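Local coordinates for putrescine aminotransferase (PDB 6GWI), which probably transfers amino groups from amines such as putrescine to carbonyl acceptors, using pyridoxal-5'-phosphate as its cofactor, at residues 103-108 and 270-275; 119-124 and 254-259; 130-135 and 250-255; 156-159 and 165-168. All blocks are in the same frame, centred on the assembly; numbering follows the deposited sequence.

In the fold
Interaction 2 sits at the cofactor: Asp256 OD2 lies 2.8 Å from PLP N1. Interaction 3 continues the same pairing of helix 117-134 with strand 252-255, its centre about 14 Å from that of interaction 2, and shares Val254 and Ala255 with it. Interaction 1, about 15 Å from interaction 2 between centres, is tied to it through Glu257, whose OE2 lies 2.6 Å from Ser271 N in a probable hydrogen bond. Interaction 4, also about 15 Å from interaction 2 between centres, meets helix 117-134 where Ala156 CB lies 3.2 Å from Asp122 OD2. Interactions 2, 3 and 4 all reach the second subunit, interaction 3 through Arg130 alone.

Interaction 1 of 4, residues 103-108 and 270-275; sequences LAPAHI and GSQHYG
Gln272 sets its CG beside the backbone N (chi1 -67°) and then runs on extended (chi2 161°), a course that carries the carboxamide from the short, weakly bonded helix 270-273 to the ring of Pro105. The two side chains cross obliquely, with the pyrrolidine CG as the point of contact: it lies 4.0 Å from Gln272 CG and 3.7 Å from Gln272 NE2. Pro105 CD is 3.9 Å from the same nitrogen, which therefore rests against the CG-CD side of the ring. Backbones stay well apart, Pro105 CA and Gln272 CA being 7.4 Å from each other. Gln272 NE2 also faces the last carbonyl of helix 91-103, but at 3.7 Å from Leu103 O it makes no hydrogen bond there. Gln272 OE1 turns back to accept a weak bond from Phe269 N, just before the segment. Pro105 opens a type II turn that ends at Ile108 and leads into strand 108-114. The contact thus joins the helix-to-strand connection 103-108 to helix 270-273 near the surface. Both sides also touch Met281 of strand 280-283, and Glu257 bonds Gly270 N and Ser271 N. Only 112 Å² is buried and no hydrogen bond crosses; the direct touch is van der Waals only, a proline ring against a methylene and an amide nitrogen, at most helped by a weak electrostatic pull from Leu103 O.

Interaction 2 of 4, residues 119-124 and 254-259; sequences EANDTV and VADEVI. With PLP (pyridoxal-5'-phosphate), chain D.
Asn121 and Asp256 make the close, polar end of this contact. Asn121 ND2 donates to Asp256 OD2 at 3.2 Å (N-H...O 156°), staying near its own amide plane but meeting the carboxylate from above, the two planes being 60° apart. The same oxygen lies 2.8 Å from PLP N1 and also accepts from His151 ND1, while Asp256 OD1 takes Val258 N in an Asx turn, so both carboxylate oxygens are gripped. That turn lays Val258 over a face of the cofactor ring, its CB 3.5 Å from PLP N1. The other end is looser, though equally buried: no bond crosses it, and Val124 and Val254 merely meet tip to tip through their CG1 atoms, 3.7 Å apart, with Pro282 and Val297 packing alongside. Ser118 and Gly117, with Thr319 of the second subunit, add further hydrogen bonds to PLP. An aspartate beside the pyridine nitrogen is a hallmark of fold type I PLP enzymes, where it is thought to favour protonation of that nitrogen and so the electron-sink role of the ring; here Asn121 and His151 probably position Asp256 for this task.

Interaction 3 of 4, residues 130-135 and 250-255; sequences RYWALK and DILLVA
Trp132, in the last turn of helix 117-134, and Leu252, the first residue of strand 252-255, mark the closest approach of the two backbones, their CA atoms 9.7 Å apart. That wide spacing is filled by side chains. Leu252 is directed toward the helix and, with CG set beside its backbone N (chi1 -62°), reaches two aromatic residues at once: its CD1 lies 3.7 Å from Trp132 NE1 and 3.9 Å from Tyr131 CD2. Indole and leucine lie alongside, pointing opposite ways, Leu252 CG coming 4.1 Å from Trp132 CZ2. The two aromatic rings are themselves packed together, Tyr131 CE2 standing 3.6 Å above the centre of the Trp132 ring. At the far end of the indole, Asp250 OD2 approaches the edge at Trp132 CH2 (3.6 Å), its carboxylate turned 81° from the ring plane, and Asp250 O lies 3.7 Å from Trp132 CZ2. The polar end of Trp132 is spoken for by strand 217-222, with NE1 donating to Ala218 O, while Lys140 forms a cation-pi pair with the ring and bonds Asp250 O. With the indole of Trp132 cut back to an alanine, Ala218 O is likely to lose its indole donor and Lys140 its ring, and a gap to open beside Leu252. The helix is thus docked on strand 252-255 of the central sheet by apolar contact inside, whereas at the exposed Asp250 the weakly positive C-H rim of the indole probably gives a mild attraction to the carboxylate.

Interaction 4 of 4, residues 156-159 and 165-168; sequences AGMS and PMHA
Met158 and Met166 belong to two consecutive short helices, 155-160 and 164-167, linked by a brief connection in the PLP-binding part of a fold type I aminotransferase. The apolar part is their mutual packing. The two chains overlap flank to flank with their ends heading apart, Met158 CG lying 3.6 Å from Met166 CB and Met166 CE folding back to 3.9 Å from Met158 CB. Met158 CG is anti to the backbone N (chi1 176°), and a strained-looking second torsion of -99° then bends the chain so that the thioether runs over the backbone of helix 164-167, with SD 3.7 Å from Met166 O. Polar contact comes from His167, whose NE2 donates to Met158 O at 2.9 Å; the carbonyl oxygen is at the ring edge, near its plane, but an N-H...O angle of 121° makes the bond weak, and NE2 has a second weak acceptor in Gly161 O. Sulfur adds a third kind of interaction, a sulfur-aromatic approach to the His167 ring edge, with SD 4.9 Å from the ring centroid. Trimming Met158 to an alanine is likely to take the CG contact from Met166 CB and to open a gap beside Met166 O and the edge of His167. The pair also faces the dimer interface: Arg126 of the second subunit packs on Met158, and Phe315 of the second subunit on Met166, whose side chain is about 9 Å from a bound PLP. At the sulfur's edge-on meeting with the imidazole, Met158 SD is 3.7 Å from His167 CD2.

Interaction 1 of 4, residues 103-108 and 270-275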
loop_
_atom_site.group_PDB
_atom_site.type_symbol
_atom_site.label_atom_id
_atom_site.label_comp_id
_atom_site.label_asym_id
_atom_site.label_seq_id
_atom_site.Cartn_x
_atom_site.Cartn_y
_atom_site.Cartn_z
ATOM N N LEU B 103 12.972 17.892 8.891
ATOM C CA LEU B 103 11.742 18.543 9.322
ATOM C C LEU B 103 11.123 17.864 10.535
ATOM O O LEU B 103 10.329 18.492 11.244
ATOM C CB LEU B 103 10.717 18.558 8.183
ATOM C CG LEU B 103 11.050 19.377 6.936
ATOM C CD1 LEU B 103 10.108 19.008 5.801
ATOM C CD2 LEU B 103 10.963 20.863 7.235
ATOM N N ALA B 104 11.486 16.611 10.804
ATOM C CA ALA B 104 10.876 15.876 11.895
ATOM C C ALA B 104 11.339 16.437 13.238
ATOM O O ALA B 104 12.373 17.104 13.323
ATOM C CB ALA B 104 11.232 14.394 11.792
ATOM N N PRO B 105 10.590 16.171 14.307
ATOM C CA PRO B 105 11.032 16.590 15.642
ATOM C C PRO B 105 12.365 15.966 16.015
ATOM O O PRO B 105 12.880 15.064 15.351
ATOM C CB PRO B 105 9.911 16.093 16.564
ATOM C CG PRO B 105 8.728 15.991 15.687
ATOM C CD PRO B 105 9.246 15.569 14.344
ATOM N N ALA B 106 12.915 16.448 17.126
ATOM C CA ALA B 106 14.187 15.941 17.616
ATOM C C ALA B 106 14.077 14.455 17.936
ATOM O O ALA B 106 13.026 13.957 18.349
ATOM C CB ALA B 106 14.634 16.714 18.856
ATOM N N HIS B 107 15.185 13.747 17.737
ATOM C CA HIS B 107 15.338 12.331 18.045
ATOM C C HIS B 107 14.583 11.441 17.067
ATOM O O HIS B 107 14.494 10.226 17.284
ATOM C CB HIS B 107 14.828 12.011 19.456
ATOM C CG HIS B 107 15.358 12.928 20.514
ATOM N ND1 HIS B 107 16.703 13.095 20.757
ATOM C CD2 HIS B 107 14.713 13.738 21.388
ATOM C CE1 HIS B 107 16.864 13.967 21.736
ATOM N NE2 HIS B 107 15.673 14.373 22.136
ATOM N N ILE B 108 14.046 12.007 15.994
ATOM C CA ILE B 108 13.402 11.248 14.927
ATOM C C ILE B 108 14.228 11.505 13.673
ATOM O O ILE B 108 14.053 12.530 13.002
ATOM C CB ILE B 108 11.935 11.652 14.752
ATOM C CG1 ILE B 108 11.203 11.405 16.078
ATOM C CG2 ILE B 108 11.289 10.857 13.629
ATOM C CD1 ILE B 108 9.800 11.955 16.142
ATOM N N GLY B 270 1.316 17.306 13.627
ATOM C CA GLY B 270 0.406 17.544 14.734
ATOM C C GLY B 270 1.052 17.288 16.081
ATOM O O GLY B 270 0.735 17.962 17.065
ATOM N N SER B 271 1.970 16.319 16.139
ATOM C CA SER B 271 2.730 16.069 17.359
ATOM C C SER B 271 3.371 17.343 17.887
ATOM O O SER B 271 3.464 17.545 19.104
ATOM C CB SER B 271 3.804 15.016 17.089
ATOM O OG SER B 271 3.227 13.737 16.920
ATOM N N GLN B 272 3.835 18.210 16.987
ATOM C CA GLN B 272 4.490 19.438 17.419
ATOM C C GLN B 272 3.489 20.435 17.986
ATOM O O GLN B 272 3.842 21.227 18.867
ATOM C CB GLN B 272 5.255 20.056 16.250
ATOM C CG GLN B 272 6.434 19.225 15.800
ATOM C CD GLN B 272 6.906 19.580 14.406
ATOM O OE1 GLN B 272 6.141 20.096 13.588
ATOM N NE2 GLN B 272 8.172 19.295 14.123
ATOM N N HIS B 273 2.241 20.407 17.513
ATOM C CA HIS B 273 1.233 21.309 18.056
ATOM C C HIS B 273 0.956 21.011 19.522
ATOM O O HIS B 273 0.682 21.930 20.303
ATOM C CB HIS B 273 -0.062 21.204 17.252
ATOM C CG HIS B 273 -1.155 22.104 17.743
ATOM N ND1 HIS B 273 -2.158 21.673 18.585
ATOM C CD2 HIS B 273 -1.400 23.415 17.508
ATOM C CE1 HIS B 273 -2.973 22.679 18.847
ATOM N NE2 HIS B 273 -2.535 23.748 18.206
ATOM N N TYR B 274 1.032 19.740 19.915
ATOM C CA TYR B 274 0.727 19.317 21.274
ATOM C C TYR B 274 1.975 18.946 22.065
ATOM O O TYR B 274 1.857 18.404 23.168
ATOM C CB TYR B 274 -0.237 18.132 21.248
ATOM C CG TYR B 274 -1.605 18.452 20.695
ATOM C CD1 TYR B 274 -2.558 19.100 21.471
ATOM C CD2 TYR B 274 -1.945 18.105 19.393
ATOM C CE1 TYR B 274 -3.816 19.388 20.967
ATOM C CE2 TYR B 274 -3.195 18.390 18.880
ATOM C CZ TYR B 274 -4.126 19.030 19.667
ATOM O OH TYR B 274 -5.369 19.310 19.146
ATOM N N GLY B 275 3.161 19.201 21.521
ATOM C CA GLY B 275 4.397 18.947 22.243
ATOM C C GLY B 275 4.661 17.495 22.574
ATOM O O GLY B 275 5.171 17.192 23.660
#

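Interaction 2 of 4, residues 119-124 and 254-259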
loop_
_atom_site.group_PDB
_atom_site.type_symbol
_atom_site.label_atom_id
_atom_site.label_comp_id
_atom_site.label_asym_id
_atom_site.label_seq_id
_atom_site.Cartn_x
_atom_site.Cartn_y
_atom_site.Cartn_z
ATOM N N GLU B 119 -0.041 0.929 4.779
ATOM C CA GLU B 119 1.205 0.170 4.839
ATOM C C GLU B 119 2.153 0.747 5.880
ATOM O O GLU B 119 2.936 0.008 6.488
ATOM C CB GLU B 119 1.884 0.154 3.470
ATOM C CG GLU B 119 1.170 -0.675 2.420
ATOM C CD GLU B 119 1.828 -0.561 1.058
ATOM O OE1 GLU B 119 1.468 -1.342 0.156
ATOM O OE2 GLU B 119 2.714 0.303 0.893
ATOM N N ALA B 120 2.114 2.064 6.076
ATOM C CA ALA B 120 2.901 2.675 7.138
ATOM C C ALA B 120 2.467 2.155 8.503
ATOM O O ALA B 120 3.308 1.884 9.367
ATOM C CB ALA B 120 2.772 4.195 7.075
ATOM N N ASN B 121 1.159 1.997 8.717
ATOM C CA ASN B 121 0.714 1.476 10.006
ATOM C C ASN B 121 1.019 -0.015 10.149
ATOM O O ASN B 121 1.312 -0.466 11.262
ATOM C CB ASN B 121 -0.768 1.778 10.219
ATOM C CG ASN B 121 -0.996 3.190 10.754
ATOM O OD1 ASN B 121 -0.522 3.540 11.836
ATOM N ND2 ASN B 121 -1.710 4.007 9.991
ATOM N N ASP B 122 1.006 -0.785 9.050
ATOM C CA ASP B 122 1.517 -2.155 9.113
ATOM C C ASP B 122 2.986 -2.169 9.511
ATOM O O ASP B 122 3.422 -3.018 10.298
ATOM C CB ASP B 122 1.364 -2.875 7.770
ATOM C CG ASP B 122 -0.068 -3.225 7.447
ATOM O OD1 ASP B 122 -0.833 -2.303 7.090
ATOM O OD2 ASP B 122 -0.426 -4.421 7.543
ATOM N N THR B 123 3.774 -1.264 8.927
ATOM C CA THR B 123 5.179 -1.140 9.295
ATOM C C THR B 123 5.318 -0.809 10.775
ATOM O O THR B 123 6.124 -1.415 11.492
ATOM C CB THR B 123 5.831 -0.053 8.438
ATOM O OG1 THR B 123 5.546 -0.296 7.052
ATOM C CG2 THR B 123 7.338 -0.010 8.650
ATOM N N VAL B 124 4.525 0.156 11.250
ATOM C CA VAL B 124 4.510 0.501 12.670
ATOM C C VAL B 124 4.284 -0.742 13.519
ATOM O O VAL B 124 4.992 -0.981 14.503
ATOM C CB VAL B 124 3.431 1.565 12.943
ATOM C CG1 VAL B 124 3.082 1.623 14.432
ATOM C CG2 VAL B 124 3.887 2.925 12.444
ATOM N N VAL B 254 2.955 6.066 19.309
ATOM C CA VAL B 254 2.810 6.175 17.862
ATOM C C VAL B 254 1.813 7.294 17.591
ATOM O O VAL B 254 0.626 7.176 17.923
ATOM C CB VAL B 254 2.344 4.861 17.223
ATOM C CG1 VAL B 254 2.256 5.015 15.705
ATOM C CG2 VAL B 254 3.276 3.721 17.600
ATOM N N ALA B 255 2.289 8.377 16.991
ATOM C CA ALA B 255 1.437 9.477 16.554
ATOM C C ALA B 255 1.174 9.292 15.063
ATOM O O ALA B 255 2.092 9.428 14.246
ATOM C CB ALA B 255 2.091 10.824 16.847
ATOM N N ASP B 256 -0.067 8.964 14.708
ATOM C CA ASP B 256 -0.432 8.765 13.306
ATOM C C ASP B 256 -0.619 10.136 12.665
ATOM O O ASP B 256 -1.622 10.814 12.912
ATOM C CB ASP B 256 -1.697 7.920 13.185
ATOM C CG ASP B 256 -2.017 7.541 11.741
ATOM O OD1 ASP B 256 -1.551 8.237 10.816
ATOM O OD2 ASP B 256 -2.753 6.553 11.528
ATOM N N GLU B 257 0.348 10.539 11.839
ATOM C CA GLU B 257 0.399 11.868 11.245
ATOM C C GLU B 257 -0.057 11.878 9.790
ATOM O O GLU B 257 0.279 12.805 9.045
ATOM C CB GLU B 257 1.818 12.431 11.340
ATOM C CG GLU B 257 2.300 12.673 12.748
ATOM C CD GLU B 257 1.788 13.978 13.317
ATOM O OE1 GLU B 257 1.067 14.707 12.601
ATOM O OE2 GLU B 257 2.115 14.279 14.482
ATOM N N VAL B 258 -0.795 10.852 9.363
ATOM C CA VAL B 258 -1.154 10.729 7.953
ATOM C C VAL B 258 -1.980 11.927 7.496
ATOM O O VAL B 258 -1.818 12.409 6.368
ATOM C CB VAL B 258 -1.882 9.393 7.712
ATOM C CG1 VAL B 258 -2.504 9.346 6.323
ATOM C CG2 VAL B 258 -0.901 8.238 7.888
ATOM N N ILE B 259 -2.884 12.419 8.344
ATOM C CA ILE B 259 -3.648 13.623 8.018
ATOM C C ILE B 259 -2.995 14.884 8.576
ATOM O O ILE B 259 -2.934 15.908 7.891
ATOM C CB ILE B 259 -5.103 13.487 8.522
ATOM C CG1 ILE B 259 -5.928 12.683 7.514
ATOM C CG2 ILE B 259 -5.725 14.867 8.756
ATOM C CD1 ILE B 259 -7.361 12.414 7.946
HETATM N N1 PLP D . -4.040 7.006 9.122
HETATM C C2 PLP D . -4.858 8.115 9.106
HETATM C C2A PLP D . -4.917 9.017 10.310
HETATM C C3 PLP D . -5.620 8.397 7.975
HETATM O O3 PLP D . -6.426 9.505 7.980
HETATM C C4 PLP D . -5.562 7.572 6.846
HETATM C C4A PLP D . -5.831 8.205 5.505
HETATM C C5 PLP D . -4.734 6.447 6.887
HETATM C C6 PLP D . -3.978 6.174 8.022
HETATM C C5A PLP D . -4.631 5.499 5.711
HETATM O O4P PLP D . -3.845 6.026 4.668
HETATM P P PLP D . -3.982 5.368 3.203
HETATM O O1P PLP D . -3.629 3.902 3.281
HETATM O O2P PLP D . -3.061 6.093 2.251
HETATM O O3P PLP D . -5.405 5.516 2.733
#

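Interaction 3 of 4, residues 130-135 and 250-255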
loop_
_atom_site.group_PDB
_atom_site.type_symbol
_atom_site.label_atom_id
_atom_site.label_comp_id
_atom_site.label_asym_id
_atom_site.label_seq_id
_atom_site.Cartn_x
_atom_site.Cartn_y
_atom_site.Cartn_z
ATOM N N ARG B 130 8.480 -6.203 16.889
ATOM C CA ARG B 130 9.864 -6.620 16.727
ATOM C C ARG B 130 10.759 -5.934 17.750
ATOM O O ARG B 130 11.650 -6.566 18.330
ATOM C CB ARG B 130 10.322 -6.311 15.302
ATOM C CG ARG B 130 11.781 -6.617 15.002
ATOM C CD ARG B 130 12.128 -8.104 15.108
ATOM N NE ARG B 130 13.487 -8.353 14.623
ATOM C CZ ARG B 130 14.211 -9.435 14.900
ATOM N NH1 ARG B 130 13.720 -10.400 15.667
ATOM N NH2 ARG B 130 15.438 -9.549 14.407
ATOM N N TYR B 131 10.520 -4.645 17.997
ATOM C CA TYR B 131 11.313 -3.892 18.961
ATOM C C TYR B 131 11.327 -4.578 20.320
ATOM O O TYR B 131 12.390 -4.883 20.870
ATOM C CB TYR B 131 10.760 -2.470 19.085
ATOM C CG TYR B 131 11.372 -1.678 20.213
ATOM C CD1 TYR B 131 12.610 -1.064 20.067
ATOM C CD2 TYR B 131 10.712 -1.546 21.425
ATOM C CE1 TYR B 131 13.168 -0.341 21.098
ATOM C CE2 TYR B 131 11.259 -0.830 22.455
ATOM C CZ TYR B 131 12.486 -0.230 22.290
ATOM O OH TYR B 131 13.029 0.486 23.326
ATOM N N TRP B 132 10.143 -4.824 20.883
ATOM C CA TRP B 132 10.079 -5.386 22.226
ATOM C C TRP B 132 10.621 -6.808 22.263
ATOM O O TRP B 132 11.209 -7.215 23.271
ATOM C CB TRP B 132 8.643 -5.323 22.746
ATOM C CG TRP B 132 8.239 -3.923 23.091
ATOM C CD1 TRP B 132 7.295 -3.164 22.465
ATOM C CD2 TRP B 132 8.790 -3.105 24.130
ATOM N NE1 TRP B 132 7.220 -1.926 23.053
ATOM C CE2 TRP B 132 8.126 -1.864 24.079
ATOM C CE3 TRP B 132 9.779 -3.302 25.102
ATOM C CZ2 TRP B 132 8.414 -0.825 24.964
ATOM C CZ3 TRP B 132 10.062 -2.268 25.982
ATOM C CH2 TRP B 132 9.386 -1.044 25.903
ATOM N N ALA B 133 10.462 -7.568 21.176
ATOM C CA ALA B 133 11.083 -8.885 21.104
ATOM C C ALA B 133 12.601 -8.778 21.205
ATOM O O ALA B 133 13.239 -9.548 21.931
ATOM C CB ALA B 133 10.672 -9.590 19.811
ATOM N N LEU B 134 13.195 -7.805 20.511
ATOM C CA LEU B 134 14.643 -7.646 20.580
ATOM C C LEU B 134 15.088 -7.148 21.949
ATOM O O LEU B 134 16.225 -7.407 22.358
ATOM C CB LEU B 134 15.126 -6.700 19.481
ATOM C CG LEU B 134 14.999 -7.197 18.040
ATOM C CD1 LEU B 134 15.248 -6.056 17.058
ATOM C CD2 LEU B 134 15.954 -8.350 17.783
ATOM N N LYS B 135 14.214 -6.449 22.679
ATOM C CA LYS B 135 14.529 -6.031 24.041
ATOM C C LYS B 135 14.456 -7.172 25.047
ATOM O O LYS B 135 14.671 -6.927 26.241
ATOM C CB LYS B 135 13.573 -4.927 24.505
ATOM C CG LYS B 135 13.506 -3.701 23.607
ATOM C CD LYS B 135 14.767 -2.852 23.653
ATOM C CE LYS B 135 14.926 -2.124 24.976
ATOM N NZ LYS B 135 16.179 -1.311 24.987
ATOM N N ASP B 250 6.485 2.181 30.554
ATOM C CA ASP B 250 7.469 1.984 29.487
ATOM C C ASP B 250 6.724 1.478 28.253
ATOM O O ASP B 250 6.644 0.280 27.970
ATOM C CB ASP B 250 8.563 1.026 29.937
ATOM C CG ASP B 250 9.736 0.991 28.980
ATOM O OD1 ASP B 250 9.820 1.878 28.105
ATOM O OD2 ASP B 250 10.580 0.079 29.109
ATOM N N ILE B 251 6.171 2.426 27.504
ATOM C CA ILE B 251 5.318 2.140 26.357
ATOM C C ILE B 251 5.695 3.081 25.225
ATOM O O ILE B 251 6.036 4.244 25.461
ATOM C CB ILE B 251 3.835 2.310 26.757
ATOM C CG1 ILE B 251 2.901 2.070 25.575
ATOM C CG2 ILE B 251 3.621 3.707 27.352
ATOM C CD1 ILE B 251 1.431 2.301 25.904
ATOM N N LEU B 252 5.644 2.580 23.993
ATOM C CA LEU B 252 5.946 3.415 22.840
ATOM C C LEU B 252 4.743 4.278 22.480
ATOM O O LEU B 252 3.588 3.866 22.626
ATOM C CB LEU B 252 6.342 2.556 21.640
ATOM C CG LEU B 252 7.593 1.692 21.791
ATOM C CD1 LEU B 252 7.753 0.799 20.576
ATOM C CD2 LEU B 252 8.831 2.557 21.970
ATOM N N LEU B 253 5.026 5.471 21.965
ATOM C CA LEU B 253 4.002 6.380 21.470
ATOM C C LEU B 253 4.068 6.406 19.951
ATOM O O LEU B 253 5.114 6.729 19.379
ATOM C CB LEU B 253 4.190 7.790 22.031
ATOM C CG LEU B 253 3.258 8.865 21.467
ATOM C CD1 LEU B 253 1.809 8.546 21.744
ATOM C CD2 LEU B 253 3.612 10.229 22.044
ATOM N N VAL B 254 2.955 6.066 19.309
ATOM C CA VAL B 254 2.810 6.175 17.862
ATOM C C VAL B 254 1.813 7.294 17.591
ATOM O O VAL B 254 0.626 7.176 17.923
ATOM C CB VAL B 254 2.344 4.861 17.223
ATOM C CG1 VAL B 254 2.256 5.015 15.705
ATOM C CG2 VAL B 254 3.276 3.721 17.600
ATOM N N ALA B 255 2.289 8.377 16.991
ATOM C CA ALA B 255 1.437 9.477 16.554
ATOM C C ALA B 255 1.174 9.292 15.063
ATOM O O ALA B 255 2.092 9.428 14.246
ATOM C CB ALA B 255 2.091 10.824 16.847
#

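Interaction 4 of 4, residues 156-159 and 165-168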
loop_
_atom_site.group_PDB
_atom_site.type_symbol
_atom_site.label_atom_id
_atom_site.label_comp_id
_atom_site.label_asym_id
_atom_site.label_seq_id
_atom_site.Cartn_x
_atom_site.Cartn_y
_atom_site.Cartn_z
ATOM N N ALA B 156 -4.057 -4.792 9.432
ATOM C CA ALA B 156 -3.458 -4.115 10.577
ATOM C C ALA B 156 -4.092 -2.746 10.793
ATOM O O ALA B 156 -4.486 -2.403 11.914
ATOM C CB ALA B 156 -1.947 -3.987 10.381
ATOM N N GLY B 157 -4.209 -1.952 9.728
ATOM C CA GLY B 157 -4.790 -0.629 9.875
ATOM C C GLY B 157 -6.218 -0.679 10.387
ATOM O O GLY B 157 -6.597 0.091 11.273
ATOM N N MET B 158 -7.025 -1.593 9.840
ATOM C CA MET B 158 -8.398 -1.757 10.308
ATOM C C MET B 158 -8.439 -2.244 11.753
ATOM O O MET B 158 -9.296 -1.810 12.535
ATOM C CB MET B 158 -9.138 -2.727 9.382
ATOM C CG MET B 158 -10.550 -3.060 9.815
ATOM S SD MET B 158 -10.626 -4.632 10.685
ATOM C CE MET B 158 -10.728 -5.787 9.316
ATOM N N SER B 159 -7.532 -3.152 12.126
ATOM C CA SER B 159 -7.482 -3.639 13.503
ATOM C C SER B 159 -7.070 -2.531 14.466
ATOM O O SER B 159 -7.604 -2.430 15.577
ATOM C CB SER B 159 -6.505 -4.809 13.615
ATOM O OG SER B 159 -6.881 -5.890 12.784
ATOM N N PRO B 165 -17.895 -0.595 11.941
ATOM C CA PRO B 165 -18.276 -1.161 10.633
ATOM C C PRO B 165 -17.109 -1.782 9.879
ATOM O O PRO B 165 -17.321 -2.729 9.109
ATOM C CB PRO B 165 -18.870 0.041 9.879
ATOM C CG PRO B 165 -19.168 1.070 10.928
ATOM C CD PRO B 165 -18.191 0.846 12.040
ATOM N N MET B 166 -15.883 -1.284 10.073
ATOM C CA MET B 166 -14.717 -1.929 9.478
ATOM C C MET B 166 -14.401 -3.237 10.196
ATOM O O MET B 166 -14.152 -4.267 9.557
ATOM C CB MET B 166 -13.505 -0.996 9.532
ATOM C CG MET B 166 -13.608 0.256 8.678
ATOM S SD MET B 166 -12.064 1.191 8.669
ATOM C CE MET B 166 -11.061 0.188 7.579
ATOM N N HIS B 167 -14.397 -3.212 11.534
ATOM C CA HIS B 167 -14.130 -4.426 12.297
ATOM C C HIS B 167 -15.116 -5.532 11.943
ATOM O O HIS B 167 -14.778 -6.717 12.032
ATOM C CB HIS B 167 -14.194 -4.133 13.799
ATOM C CG HIS B 167 -13.095 -3.241 14.292
ATOM N ND1 HIS B 167 -13.176 -2.549 15.480
ATOM C CD2 HIS B 167 -11.888 -2.936 13.760
ATOM C CE1 HIS B 167 -12.068 -1.850 15.657
ATOM N NE2 HIS B 167 -11.270 -2.068 14.627
ATOM N N ALA B 168 -16.327 -5.167 11.534
ATOM C CA ALA B 168 -17.368 -6.149 11.261
ATOM C C ALA B 168 -17.239 -6.796 9.886
ATOM O O ALA B 168 -18.080 -7.633 9.537
ATOM C CB ALA B 168 -18.745 -5.492 11.401
#